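Long-range contact in HP0420 homologue (Helicobacter felis, PDB 3LW3), which is of unknown function but adopts a hotdog fold, the architecture of many acyl-CoA thioesterases and dehydratases: residues 26-31 with 38-43. Residues are numbered along the deposited sequence; the frame is centred on the assembly and turned at random.
Sequences LCAELI and ATVCLT
The carbonyl O of Glu-29 accepts the N-H of Cys-41 at 2.7 Å, with the donor in the carbonyl plane, and the same oxygen lies 3.1 Å from CA of Val-40 in a C-H...O contact. Glu-29 N returns a bond to Cys-41 O, closing the ring of a hydrogen-bonded antiparallel pair; here the donor is tilted 34° from the carbonyl plane. Two residues on, Ile-31 N reaches Thr-39 O at 2.9 Å. Strands 29-34 and 37-42 thus form a beta hairpin in the antiparallel sheet of the hotdog fold, with 29-34 the outermost strand within the chain and 37-42 bonded on its other side to strand 96-105, whose Asn-99 is hydrogen-bonded through OD1 to OG1 of Thr-39. On the face turned to helix 57-72, the methyl of Ala-28 packs 3.5 Å from CG2 of Val-40, and Phe-66 and Ala-63 of the helix lie against this pair. The side chains of Leu-30 and Val-40, a non-hydrogen-bonded pair, meet at an angle through CD1 and CG1, 4.0 Å apart. On the opposite face, where the side chains of Glu-29 and Cys-41 lie, Ile-31 keeps CG1 beside its own backbone N (chi1 -53°), 3.9 Å from CB of Cys-41, and its CD1 turns along the same CB. Just ahead of the first strand, CD1 of Leu-42 presses on the carbonyl O of Cys-27 at 3.1 Å, and the Cys-27 side chain packs on His-56 of the second subunit.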
loop_
_atom_site.group_PDB
_atom_site.type_symbol
_atom_site.label_atom_id
_atom_site.label_comp_id
_atom_site.label_asym_id
_atom_site.label_seq_id
_atom_site.Cartn_x
_atom_site.Cartn_y
_atom_site.Cartn_z
ATOM N N LEU B 26 -4.395 -10.943 4.408
ATOM C CA LEU B 26 -4.005 -9.612 4.886
ATOM C C LEU B 26 -4.014 -8.602 3.732
ATOM O O LEU B 26 -3.735 -7.395 3.935
ATOM C CB LEU B 26 -2.614 -9.606 5.542
ATOM C CG LEU B 26 -2.102 -10.791 6.396
ATOM C CD1 LEU B 26 -0.865 -10.460 7.244
ATOM C CD2 LEU B 26 -3.123 -11.410 7.245
ATOM N N CYS B 27 -4.357 -9.051 2.521
ATOM C CA CYS B 27 -4.226 -8.140 1.359
ATOM C C CYS B 27 -5.499 -8.081 0.512
ATOM O O CYS B 27 -6.287 -7.125 0.595
ATOM C CB CYS B 27 -3.036 -8.561 0.508
ATOM S SG CYS B 27 -2.733 -7.470 -0.893
ATOM N N ALA B 28 -5.707 -9.129 -0.277
ATOM C CA ALA B 28 -6.818 -9.249 -1.218
ATOM C C ALA B 28 -6.760 -10.667 -1.785
ATOM O O ALA B 28 -5.712 -11.306 -1.827
ATOM C CB ALA B 28 -6.705 -8.223 -2.366
ATOM N N GLU B 29 -7.908 -11.150 -2.213
ATOM C CA GLU B 29 -8.002 -12.465 -2.869
ATOM C C GLU B 29 -7.685 -12.346 -4.369
ATOM O O GLU B 29 -8.270 -11.491 -5.070
ATOM C CB GLU B 29 -9.393 -13.078 -2.680
ATOM C CG GLU B 29 -9.530 -14.403 -3.389
ATOM C CD GLU B 29 -10.964 -14.930 -3.375
ATOM O OE1 GLU B 29 -11.917 -14.139 -3.176
ATOM O OE2 GLU B 29 -11.153 -16.148 -3.586
ATOM N N LEU B 30 -6.797 -13.207 -4.858
ATOM C CA LEU B 30 -6.470 -13.197 -6.268
ATOM C C LEU B 30 -7.618 -13.842 -7.010
ATOM O O LEU B 30 -8.015 -14.954 -6.663
ATOM C CB LEU B 30 -5.224 -14.029 -6.518
ATOM C CG LEU B 30 -4.753 -14.139 -7.968
ATOM C CD1 LEU B 30 -4.457 -12.777 -8.624
ATOM C CD2 LEU B 30 -3.558 -15.060 -7.974
ATOM N N ILE B 31 -8.094 -13.172 -8.048
ATOM C CA ILE B 31 -9.209 -13.617 -8.878
ATOM C C ILE B 31 -8.739 -14.128 -10.249
ATOM O O ILE B 31 -9.176 -15.207 -10.704
ATOM C CB ILE B 31 -10.239 -12.532 -9.071
ATOM C CG1 ILE B 31 -10.712 -11.948 -7.739
ATOM C CG2 ILE B 31 -11.371 -13.062 -9.938
ATOM C CD1 ILE B 31 -11.348 -12.978 -6.857
ATOM N N ALA B 38 -4.425 -8.410 -14.253
ATOM C CA ALA B 38 -4.796 -9.194 -13.072
ATOM C C ALA B 38 -5.954 -8.520 -12.382
ATOM O O ALA B 38 -6.121 -7.285 -12.457
ATOM C CB ALA B 38 -3.635 -9.310 -12.122
ATOM N N THR B 39 -6.723 -9.328 -11.668
ATOM C CA THR B 39 -7.803 -8.801 -10.800
ATOM C C THR B 39 -7.660 -9.446 -9.442
ATOM O O THR B 39 -7.484 -10.659 -9.336
ATOM C CB THR B 39 -9.198 -9.121 -11.358
ATOM O OG1 THR B 39 -9.402 -8.455 -12.596
ATOM C CG2 THR B 39 -10.275 -8.694 -10.442
ATOM N N VAL B 40 -7.725 -8.631 -8.398
ATOM C CA VAL B 40 -7.854 -9.124 -7.027
ATOM C C VAL B 40 -9.094 -8.505 -6.416
ATOM O O VAL B 40 -9.566 -7.418 -6.864
ATOM C CB VAL B 40 -6.597 -8.824 -6.178
ATOM C CG1 VAL B 40 -5.316 -9.248 -6.921
ATOM C CG2 VAL B 40 -6.532 -7.355 -5.760
ATOM N N CYS B 41 -9.593 -9.120 -5.352
ATOM C CA CYS B 41 -10.785 -8.628 -4.690
ATOM C C CYS B 41 -10.550 -8.443 -3.183
ATOM O O CYS B 41 -10.149 -9.377 -2.478
ATOM C CB CYS B 41 -11.956 -9.576 -4.916
ATOM S SG CYS B 41 -13.485 -8.901 -4.192
ATOM N N LEU B 42 -10.769 -7.225 -2.711
ATOM C CA LEU B 42 -10.643 -6.910 -1.293
ATOM C C LEU B 42 -12.008 -6.778 -0.648
ATOM O O LEU B 42 -12.789 -5.929 -1.030
ATOM C CB LEU B 42 -9.880 -5.604 -1.106
ATOM C CG LEU B 42 -9.834 -5.054 0.324
ATOM C CD1 LEU B 42 -9.049 -5.947 1.198
ATOM C CD2 LEU B 42 -9.279 -3.638 0.349
ATOM N N THR B 43 -12.262 -7.632 0.331
ATOM C CA THR B 43 -13.422 -7.490 1.218
ATOM C C THR B 43 -12.899 -7.069 2.617
ATOM O O THR B 43 -12.330 -7.877 3.360
ATOM C CB THR B 43 -14.287 -8.773 1.169
ATOM O OG1 THR B 43 -13.434 -9.947 1.178
ATOM C CG2 THR B 43 -15.044 -8.810 -0.157
#